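Local coordinates for protein D-glyceraldehyde dehydrogenase (NADP(+)) (Thermoplasma acidophilum, PDB 5J77) that catalyses the NADP-dependent oxidation of D-glyceraldehyde to (R)-glycerate in the non-phosphorylated Entner-Doudoroff pathway, at residues Thr168-Pro173 against Asn199-Arg204; Ala37-Val42 against Ser206-Tyr211; Lys66-Ala71 against Arg186-Ala191; Trp275-Ser280 against Ala316-Leu321. The protein carries 2 engineered substitutions. All coordinates share one frame; numbering follows the deposited sequence.

Interaction 1 of 4, residues Thr168-Pro173 against Asn199-Arg204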
# COMPACT_ATOMS: atom_id res chain seq x y z
N THR A 168 9.57 -23.06 5.46
CA THR A 168 10.58 -23.82 6.09
C THR A 168 11.97 -23.61 5.39
O THR A 168 12.06 -23.15 4.23
CB THR A 168 10.21 -25.30 6.11
OG1 THR A 168 10.02 -25.79 4.78
CG2 THR A 168 8.96 -25.52 6.94
N VAL A 169 13.05 -23.88 6.13
CA VAL A 169 14.36 -23.45 5.72
C VAL A 169 15.40 -24.55 5.85
O VAL A 169 15.43 -25.27 6.86
CB VAL A 169 14.75 -22.25 6.59
CG1 VAL A 169 16.19 -21.85 6.33
CG2 VAL A 169 13.77 -21.09 6.42
N VAL A 170 16.25 -24.63 4.83
CA VAL A 170 17.52 -25.32 4.83
C VAL A 170 18.64 -24.30 4.59
O VAL A 170 18.76 -23.77 3.50
CB VAL A 170 17.58 -26.40 3.71
CG1 VAL A 170 18.91 -27.16 3.78
CG2 VAL A 170 16.35 -27.36 3.81
N LEU A 171 19.39 -24.00 5.65
CA LEU A 171 20.52 -23.06 5.69
C LEU A 171 21.89 -23.71 5.45
O LEU A 171 22.21 -24.69 6.12
CB LEU A 171 20.55 -22.32 7.03
CG LEU A 171 21.81 -21.48 7.36
CD1 LEU A 171 21.93 -20.27 6.48
CD2 LEU A 171 21.73 -20.97 8.78
N LYS A 172 22.66 -23.20 4.48
CA LYS A 172 24.04 -23.62 4.24
C LYS A 172 24.89 -22.38 4.29
O LYS A 172 24.80 -21.54 3.40
CB LYS A 172 24.23 -24.27 2.89
CG LYS A 172 25.69 -24.74 2.67
CD LYS A 172 25.99 -24.90 1.20
CE LYS A 172 27.42 -25.35 0.93
NZ LYS A 172 28.38 -24.34 1.40
N PRO A 173 25.71 -22.23 5.32
CA PRO A 173 26.59 -21.08 5.39
C PRO A 173 27.86 -21.30 4.62
O PRO A 173 28.10 -22.38 4.11
CB PRO A 173 26.90 -21.00 6.88
CG PRO A 173 27.05 -22.41 7.24
CD PRO A 173 25.95 -23.13 6.46
N ASN A 199 16.78 -26.30 9.21
CA ASN A 199 17.78 -27.31 8.95
C ASN A 199 19.10 -26.62 8.66
O ASN A 199 19.10 -25.48 8.14
CB ASN A 199 17.34 -28.27 7.79
CG ASN A 199 16.03 -29.02 8.11
OD1 ASN A 199 16.02 -30.07 8.80
ND2 ASN A 199 14.91 -28.44 7.68
N PHE A 200 20.20 -27.27 9.00
CA PHE A 200 21.53 -26.66 8.96
C PHE A 200 22.49 -27.62 8.37
O PHE A 200 22.68 -28.71 8.89
CB PHE A 200 21.95 -26.22 10.32
CG PHE A 200 23.34 -25.62 10.37
CD1 PHE A 200 23.60 -24.42 9.77
CD2 PHE A 200 24.39 -26.27 11.03
CE1 PHE A 200 24.85 -23.85 9.85
CE2 PHE A 200 25.64 -25.70 11.07
CZ PHE A 200 25.86 -24.47 10.48
N ILE A 201 23.04 -27.24 7.24
CA ILE A 201 23.88 -28.10 6.43
C ILE A 201 25.20 -27.33 6.17
O ILE A 201 25.15 -26.18 5.77
CB ILE A 201 23.20 -28.36 5.04
CG1 ILE A 201 21.91 -29.19 5.15
CG2 ILE A 201 24.18 -29.02 4.07
CD1 ILE A 201 22.20 -30.64 5.43
N THR A 202 26.34 -27.97 6.35
CA THR A 202 27.57 -27.40 5.92
C THR A 202 28.17 -28.43 4.99
O THR A 202 27.90 -29.63 5.10
CB THR A 202 28.52 -27.10 7.10
OG1 THR A 202 28.74 -28.28 7.91
CG2 THR A 202 27.94 -25.96 7.99
N GLY A 203 29.03 -27.98 4.09
CA GLY A 203 29.80 -28.89 3.21
C GLY A 203 30.43 -28.12 2.06
O GLY A 203 30.28 -26.95 1.99
N ARG A 204 31.15 -28.81 1.19
CA ARG A 204 31.89 -28.24 0.09
C ARG A 204 30.92 -27.90 -1.07
O ARG A 204 30.12 -28.74 -1.54
CB ARG A 204 32.98 -29.23 -0.36
CG ARG A 204 34.06 -29.55 0.67
O HOH W 1 29.48 -24.81 4.46

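Interaction 2 of 4, residues Ala37-Val42 against Ser206-Tyr211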
# COMPACT_ATOMS: atom_id res chain seq x y z
N ALA A 37 28.66 -32.42 4.79
CA ALA A 37 27.43 -33.07 4.41
C ALA A 37 27.50 -33.65 3.02
O ALA A 37 28.10 -33.08 2.13
CB ALA A 37 26.25 -32.10 4.47
N THR A 38 26.86 -34.80 2.85
CA THR A 38 26.68 -35.41 1.53
C THR A 38 25.35 -34.96 0.89
O THR A 38 24.49 -34.31 1.51
CB THR A 38 26.63 -36.94 1.63
OG1 THR A 38 25.43 -37.31 2.35
CG2 THR A 38 27.88 -37.47 2.35
N ARG A 39 25.15 -35.40 -0.33
CA ARG A 39 23.86 -35.19 -0.98
C ARG A 39 22.68 -35.85 -0.23
O ARG A 39 21.57 -35.25 -0.12
CB ARG A 39 23.94 -35.70 -2.40
CG ARG A 39 24.91 -34.94 -3.26
CD ARG A 39 25.14 -35.81 -4.45
NE ARG A 39 25.86 -35.10 -5.47
CZ ARG A 39 27.11 -35.34 -5.82
NH1 ARG A 39 27.83 -36.32 -5.23
NH2 ARG A 39 27.65 -34.59 -6.81
N ASP A 40 22.90 -37.07 0.26
CA ASP A 40 21.83 -37.74 1.04
C ASP A 40 21.51 -36.91 2.26
O ASP A 40 20.35 -36.72 2.57
CB ASP A 40 22.23 -39.15 1.50
CG ASP A 40 22.60 -40.05 0.36
OD1 ASP A 40 21.95 -40.00 -0.69
OD2 ASP A 40 23.55 -40.84 0.51
N ASP A 41 22.52 -36.31 2.90
CA ASP A 41 22.25 -35.42 4.04
C ASP A 41 21.39 -34.27 3.59
O ASP A 41 20.42 -33.91 4.27
CB ASP A 41 23.57 -34.91 4.72
CG ASP A 41 24.37 -36.00 5.33
OD1 ASP A 41 23.77 -36.97 5.85
OD2 ASP A 41 25.61 -35.95 5.29
N VAL A 42 21.76 -33.65 2.45
CA VAL A 42 20.92 -32.60 1.87
C VAL A 42 19.48 -33.06 1.58
O VAL A 42 18.51 -32.34 1.93
CB VAL A 42 21.52 -32.00 0.55
CG1 VAL A 42 20.50 -31.10 -0.14
CG2 VAL A 42 22.81 -31.25 0.85
N SER A 206 31.67 -27.80 -4.06
CA SER A 206 31.91 -28.71 -5.21
C SER A 206 31.20 -30.03 -5.08
O SER A 206 31.06 -30.78 -6.06
CB SER A 206 33.41 -28.97 -5.36
OG SER A 206 33.91 -29.70 -4.25
N GLU A 207 30.79 -30.37 -3.86
CA GLU A 207 30.03 -31.58 -3.64
C GLU A 207 28.53 -31.35 -3.61
O GLU A 207 27.78 -32.21 -4.07
CB GLU A 207 30.45 -32.24 -2.32
CG GLU A 207 29.88 -33.66 -2.10
CD GLU A 207 30.38 -34.30 -0.77
OE1 GLU A 207 29.90 -35.39 -0.40
OE2 GLU A 207 31.25 -33.70 -0.12
N ILE A 208 28.08 -30.26 -2.96
CA ILE A 208 26.64 -30.12 -2.70
C ILE A 208 26.00 -28.85 -3.21
O ILE A 208 24.76 -28.69 -3.07
CB ILE A 208 26.30 -30.32 -1.20
CG1 ILE A 208 27.02 -29.33 -0.31
CG2 ILE A 208 26.69 -31.72 -0.79
CD1 ILE A 208 26.36 -29.18 1.02
N GLY A 209 26.81 -27.96 -3.79
CA GLY A 209 26.36 -26.60 -4.24
C GLY A 209 25.30 -26.61 -5.32
O GLY A 209 24.22 -26.08 -5.14
N ASP A 210 25.60 -27.24 -6.43
CA ASP A 210 24.63 -27.43 -7.48
C ASP A 210 23.45 -28.25 -6.99
O ASP A 210 22.31 -27.89 -7.26
CB ASP A 210 25.27 -28.18 -8.65
CG ASP A 210 26.26 -27.33 -9.40
OD1 ASP A 210 26.23 -26.09 -9.33
OD2 ASP A 210 27.06 -27.92 -10.12
N TYR A 211 23.74 -29.36 -6.29
CA TYR A 211 22.72 -30.27 -5.79
C TYR A 211 21.60 -29.60 -4.96
O TYR A 211 20.44 -29.76 -5.24
CB TYR A 211 23.37 -31.43 -5.04
CG TYR A 211 22.38 -32.54 -4.81
CD1 TYR A 211 22.15 -33.53 -5.80
CD2 TYR A 211 21.65 -32.59 -3.62
CE1 TYR A 211 21.22 -34.56 -5.58
CE2 TYR A 211 20.73 -33.60 -3.38
CZ TYR A 211 20.51 -34.58 -4.35
OH TYR A 211 19.55 -35.53 -4.07
O HOH W 2 30.52 -31.80 1.57
O HOH W 3 27.51 -36.65 -1.79

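Interaction 3 of 4, residues Lys66-Ala71 against Arg186-Ala191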
# COMPACT_ATOMS: atom_id res chain seq x y z
N LYS A 66 6.24 -15.20 17.83
CA LYS A 66 6.63 -15.48 19.25
C LYS A 66 7.95 -16.30 19.40
O LYS A 66 8.78 -15.98 20.23
CB LYS A 66 5.51 -16.21 20.01
CG LYS A 66 4.29 -15.32 20.21
CD LYS A 66 3.17 -15.95 20.99
CE LYS A 66 2.00 -14.99 20.95
NZ LYS A 66 0.82 -15.47 21.72
N ILE A 67 8.10 -17.33 18.60
CA ILE A 67 9.28 -18.13 18.57
C ILE A 67 10.50 -17.30 18.09
O ILE A 67 11.61 -17.33 18.68
CB ILE A 67 9.07 -19.41 17.66
CG1 ILE A 67 8.00 -20.34 18.26
CG2 ILE A 67 10.36 -20.21 17.48
CD1 ILE A 67 7.36 -21.26 17.23
N ILE A 68 10.29 -16.56 17.02
CA ILE A 68 11.34 -15.70 16.47
C ILE A 68 11.78 -14.60 17.46
O ILE A 68 12.97 -14.41 17.65
CB ILE A 68 10.91 -15.09 15.13
CG1 ILE A 68 10.68 -16.20 14.12
CG2 ILE A 68 11.99 -14.18 14.63
CD1 ILE A 68 9.90 -15.78 12.91
N TYR A 69 10.84 -13.94 18.12
CA TYR A 69 11.19 -13.02 19.20
C TYR A 69 11.95 -13.70 20.36
O TYR A 69 12.94 -13.12 20.91
CB TYR A 69 9.93 -12.38 19.84
CG TYR A 69 9.21 -11.32 18.99
CD1 TYR A 69 9.90 -10.23 18.47
CD2 TYR A 69 7.81 -11.39 18.79
CE1 TYR A 69 9.26 -9.26 17.71
CE2 TYR A 69 7.11 -10.44 18.02
CZ TYR A 69 7.84 -9.36 17.50
OH TYR A 69 7.21 -8.40 16.82
N ARG A 70 11.53 -14.91 20.72
CA ARG A 70 12.17 -15.70 21.75
C ARG A 70 13.62 -15.92 21.33
O ARG A 70 14.50 -15.76 22.11
CB ARG A 70 11.44 -17.02 21.98
CG ARG A 70 11.57 -17.60 23.37
CD ARG A 70 10.68 -18.82 23.59
NE ARG A 70 9.25 -18.55 23.55
CZ ARG A 70 8.38 -19.25 22.84
NH1 ARG A 70 8.75 -20.26 22.11
NH2 ARG A 70 7.11 -18.93 22.87
N ALA A 71 13.86 -16.28 20.08
CA ALA A 71 15.24 -16.47 19.58
C ALA A 71 16.07 -15.20 19.68
O ALA A 71 17.28 -15.23 20.11
CB ALA A 71 15.26 -16.96 18.15
N ARG A 186 21.18 -22.84 16.66
CA ARG A 186 20.98 -23.40 17.97
C ARG A 186 20.03 -22.57 18.78
O ARG A 186 19.15 -23.09 19.39
CB ARG A 186 22.28 -23.62 18.72
CG ARG A 186 22.07 -24.27 20.09
CD ARG A 186 23.37 -24.48 20.84
NE ARG A 186 24.27 -25.33 20.11
CZ ARG A 186 25.43 -24.93 19.62
NH1 ARG A 186 25.83 -23.69 19.79
NH2 ARG A 186 26.19 -25.77 18.98
N LYS A 187 20.21 -21.26 18.77
CA LYS A 187 19.28 -20.35 19.47
C LYS A 187 17.84 -20.39 18.95
O LYS A 187 16.89 -20.30 19.72
CB LYS A 187 19.84 -18.91 19.42
CG LYS A 187 21.12 -18.70 20.22
CD LYS A 187 20.77 -18.52 21.69
CE LYS A 187 22.01 -18.61 22.57
NZ LYS A 187 22.64 -19.98 22.55
N PHE A 188 17.67 -20.48 17.64
CA PHE A 188 16.32 -20.72 17.09
C PHE A 188 15.71 -22.06 17.58
O PHE A 188 14.56 -22.10 17.97
CB PHE A 188 16.27 -20.60 15.58
CG PHE A 188 16.16 -19.20 15.09
CD1 PHE A 188 17.32 -18.40 14.90
CD2 PHE A 188 14.92 -18.63 14.81
CE1 PHE A 188 17.19 -17.08 14.42
CE2 PHE A 188 14.80 -17.33 14.34
CZ PHE A 188 15.92 -16.57 14.12
N VAL A 189 16.50 -23.12 17.59
CA VAL A 189 16.03 -24.38 18.14
C VAL A 189 15.63 -24.23 19.64
O VAL A 189 14.50 -24.61 20.02
CB VAL A 189 17.10 -25.46 17.93
CG1 VAL A 189 16.76 -26.77 18.66
CG2 VAL A 189 17.25 -25.71 16.42
N GLU A 190 16.48 -23.61 20.44
CA GLU A 190 16.16 -23.33 21.83
C GLU A 190 14.94 -22.48 21.99
O GLU A 190 14.23 -22.61 22.99
CB GLU A 190 17.31 -22.63 22.57
CG GLU A 190 18.48 -23.55 22.80
CD GLU A 190 19.80 -22.85 23.10
OE1 GLU A 190 19.87 -21.60 23.20
OE2 GLU A 190 20.79 -23.60 23.22
N ALA A 191 14.66 -21.62 21.02
CA ALA A 191 13.47 -20.83 21.09
C ALA A 191 12.19 -21.63 20.81
O ALA A 191 11.12 -21.11 21.04
CB ALA A 191 13.53 -19.62 20.18

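Interaction 4 of 4, residues Trp275-Ser280 against Ala316-Leu321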
# COMPACT_ATOMS: atom_id res chain seq x y z
N TRP A 275 36.11 -0.62 6.72
CA TRP A 275 35.22 -1.47 7.52
C TRP A 275 35.26 -2.90 7.00
O TRP A 275 35.19 -3.17 5.78
CB TRP A 275 33.80 -0.92 7.41
CG TRP A 275 32.72 -1.48 8.22
CD1 TRP A 275 32.60 -1.46 9.58
CD2 TRP A 275 31.48 -1.98 7.72
NE1 TRP A 275 31.40 -1.98 9.96
CE2 TRP A 275 30.67 -2.30 8.84
CE3 TRP A 275 30.98 -2.23 6.44
CZ2 TRP A 275 29.38 -2.85 8.72
CZ3 TRP A 275 29.64 -2.74 6.31
CH2 TRP A 275 28.88 -3.05 7.45
N ASN A 276 35.43 -3.83 7.93
CA ASN A 276 35.57 -5.23 7.57
C ASN A 276 36.64 -5.46 6.53
O ASN A 276 36.54 -6.42 5.74
CB ASN A 276 34.28 -5.84 7.07
CG ASN A 276 34.25 -7.38 7.23
OD1 ASN A 276 35.01 -7.99 8.05
ND2 ASN A 276 33.38 -8.02 6.45
N ALA A 277 37.67 -4.60 6.55
CA ALA A 277 38.79 -4.60 5.60
C ALA A 277 38.41 -4.56 4.15
O ALA A 277 39.07 -5.15 3.31
CB ALA A 277 39.71 -5.78 5.84
N GLY A 278 37.32 -3.85 3.87
CA GLY A 278 36.82 -3.72 2.51
C GLY A 278 36.01 -4.92 2.02
O GLY A 278 35.65 -4.96 0.86
N GLN A 279 35.71 -5.88 2.92
CA GLN A 279 35.00 -7.12 2.58
C GLN A 279 33.49 -6.92 2.80
O GLN A 279 32.82 -7.57 3.61
CB GLN A 279 35.57 -8.26 3.41
CG GLN A 279 37.06 -8.41 3.21
CD GLN A 279 37.66 -9.47 4.06
OE1 GLN A 279 38.33 -10.39 3.54
NE2 GLN A 279 37.48 -9.36 5.36
N SER A 280 32.96 -6.01 2.01
CA SER A 280 31.58 -5.59 2.13
C SER A 280 31.01 -5.44 0.74
O SER A 280 31.68 -4.86 -0.12
CB SER A 280 31.57 -4.23 2.84
OG SER A 280 30.34 -3.60 2.71
N ALA A 316 42.66 -3.49 17.14
CA ALA A 316 42.87 -3.00 15.77
C ALA A 316 41.72 -2.11 15.33
O ALA A 316 40.60 -2.24 15.83
CB ALA A 316 42.97 -4.18 14.83
N ASP A 317 42.02 -1.19 14.43
CA ASP A 317 40.98 -0.54 13.65
C ASP A 317 40.53 -1.45 12.51
O ASP A 317 39.42 -1.35 12.09
CB ASP A 317 41.43 0.76 13.06
CG ASP A 317 41.91 1.75 14.11
OD1 ASP A 317 41.09 2.18 14.96
OD2 ASP A 317 43.12 2.06 14.08
N MET A 318 41.40 -2.32 12.01
CA MET A 318 41.08 -3.12 10.84
C MET A 318 41.62 -4.51 10.97
O MET A 318 42.72 -4.71 11.44
CB MET A 318 41.61 -2.42 9.53
CG MET A 318 41.31 -3.23 8.28
SD MET A 318 41.72 -2.41 6.74
CE MET A 318 43.33 -3.09 6.40
N GLY A 319 40.86 -5.49 10.52
CA GLY A 319 41.28 -6.88 10.63
C GLY A 319 41.84 -7.50 9.36
O GLY A 319 42.04 -6.83 8.37
N PRO A 320 42.13 -8.79 9.40
CA PRO A 320 42.68 -9.49 8.24
C PRO A 320 41.63 -9.91 7.21
O PRO A 320 40.41 -9.86 7.44
CB PRO A 320 43.28 -10.73 8.88
CG PRO A 320 42.31 -11.04 10.03
CD PRO A 320 41.91 -9.68 10.56
N LEU A 321 42.12 -10.32 6.05
CA LEU A 321 41.27 -10.94 5.02
C LEU A 321 40.93 -12.37 5.48
O LEU A 321 41.62 -12.94 6.32
CB LEU A 321 42.00 -10.96 3.69
CG LEU A 321 42.48 -9.59 3.16
CD1 LEU A 321 43.30 -9.83 1.91
CD2 LEU A 321 41.33 -8.63 2.91
O HOH W 4 38.21 -11.61 7.41

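Interaction 1 of 4, residues Thr168-Pro173 against Asn199-Arg204
Leu171 and Phe200 are neighbours on one face of the sheet, Leu171 CD2 lying 4.0 Å from Phe200 CD1. The Phe200 ring, with CG anti to the backbone N (chi1 178°), also reaches Pro173, whose side chain crosses it at about a right angle and brings CD to 3.6 Å from Phe200 CE1. Pro173 CG meets Thr202 CG2 as well. With an alanine in place of Phe200, Pro173 and Leu171 would probably lose their common apolar neighbour, and a gap would open next to Ala181 of helix 178-190. The two strands run parallel, paired in the beta-alpha-beta crossover of strand 168-172, helix 178-190 and strand 198-200, in the Rossmann-like cofactor domain of aldehyde dehydrogenases. Asn199 N gives a bond to Val169 O, Leu171 N one to Asn199 O, and Ile201 N one to Leu171 O at 2.9 Å and nearly straight (167°). On the face opposite Phe200, Val170 CG1 packs against Ile201 CG1 at 3.9 Å. Asn199 folds its amide back so that ND2 makes a weak bond to Val169 O (3.3 Å); ND2 also bonds Gly196 O, and OD1 accepts from Asp8 N. Where the strands give way to loops, Lys172, a probable NADP(+) ligand, bends at its last torsion (chi4 -62°) and NZ makes a weak 3.3 Å bond to Gly203 O; a water joins the same NZ to Pro173 O and Gly203 N.

Interaction 2 of 4, residues Ala37-Val42 against Ser206-Tyr211
Arg39 lies across Tyr211, its CB 3.9 Å from the ring centroid and only 10° off the ring normal, a CH-pi contact over the face. CG follows over the same ring, 3.8 Å from Tyr211 CG, and the guanidinium stands nearly upright to the ring plane, with Glu207 O over one of its own faces. Apolar packing continues beside this: Val42 CG1 comes to the ring edge, 4.0 Å from Tyr211 CD2, while Val42 CG2 touches Ile208 CD1 at 4.1 Å. Tyr211 OH is hydrogen-bonded to Asp43 OD1. A serine in place of Tyr211 would probably leave the Arg39 chain without its platform and Asp43 without its hydroxyl partner. Polar links across the contact run through water. Glu207, extended beyond CG, presents both carboxylate oxygens: one water spans Ala37 O and Glu207 OE2, and another accepts from the backbone N of Arg39 and donates to Glu207 OE1 at 3.0 Å. Within 37-42, Asp41 N bonds Thr38 OG1 (3.1 Å) and Thr38 N bonds Asp41 OD2 (3.0 Å). That pair is a capping box starting helix 39-58, whose first turn packs against helix 205-214, a probable part of the NADP(+) site.

Interaction 3 of 4, residues Lys66-Ala71 against Arg186-Ala191
Ala71 presses its methyl onto the Phe188 ring, CB standing 3.7 Å from the ring centroid and 10° off the normal, so this CH-pi contact falls squarely over the centre of the face. Phe188 can offer that face because its CG is anti to the carbonyl carbon (chi1 -81°), which swings the ring toward helix 61-77. Closer still is Ala191: its CB rests against the backbone of the other helix, 3.3 Å from Ile67 O and 3.4 Å from Ala71 N, and Ala71 CB and Ala191 CB are 3.8 Å apart. Small residues on both partners permit this approach where the helices, their local axes 8.5 Å apart, cross at 127°. Ile67 and Ile68 flank this packing, Ile68 CG2 resting 4.2 Å from Phe188 CE2.

The solvent side is looser and polar. Exposed Arg70 bends at chi3 and turns NH1 onto Ala191 O, 2.7 Å away, the carbonyl oxygen lying near the guanidinium plane and the donor almost in line with C=O. This bond gives Ala191 O a positively charged partner.

Helix 153-164 lies behind the Phe188 ring and Ile68, its Leu163 touching both, while helix 94-112 adds Ile108 and Ala112 around Ile68. Beyond them Tyr69 faces Glu113 and Gln109 of a second subunit, so helix 61-77 packs on helix 178-190 and also reaches the subunit interface.

Interaction 4 of 4, residues Trp275-Ser280 against Ala316-Leu321
In Gln279, chi1 of -56° sets CG anti to the carbonyl carbon and an extended chi2 carries the amide across to Leu321, where OE1 comes 3.3 Å from Leu321 CA and 3.5 Å from Leu321 CD2. The same oxygen accepts a bond from Ile322 N. The other branch turns back: Gln279 NE2 bonds Asn276 O at 3.1 Å from above its carbonyl plane, while Gln279 N reaches that oxygen from the opposite face. Asn276 O is thus gripped by two donors of Gln279, of which NE2 ties the side chain back to its own loop. Further along 316-321, Met318 has CG anti to the backbone N (chi1 179°), which lays CG 3.9 Å from Ala277 CB and SD 3.8 Å from Ala277 CA. Asn276, Ala277 and Gly278 all have positive phi and form a left-handed turn just after helix 262-274, in the loop leading to the probable catalytic Cys281 of this aldehyde dehydrogenase. Ala277 points from that turn toward 316-321, its CB 3.6 Å from Gly319 O. A water, accepting from Gln279 NE2, lies 2.8 Å from Pro320 O. The backbone oxygen of Gln279 accepts from ND2 of Asn149, a residue thought to stabilise the transition state.

Interactions 1 and 2 adjoin, with centres 10 Å apart: Ile201 of one packs on Ala37 and Ile208 of the other, and strand 198-200 leads through a short loop into helix 205-214. Residues 172-173 and 204-210 belong to the probable NADP(+) site, and 37-42 packs against the latter. Interaction 3 lies about 17 Å centre to centre from interaction 1 without touching it, yet helix 178-190 connects the paired strands 168-172 and 198-200. Along the chain interactions 1 and 3 alternate, and both fall inside the loop closed by interaction 2. Interaction 4 follows later, 26 to 31 Å between centres from the others, in loops of the part that carries the probable catalytic cysteine.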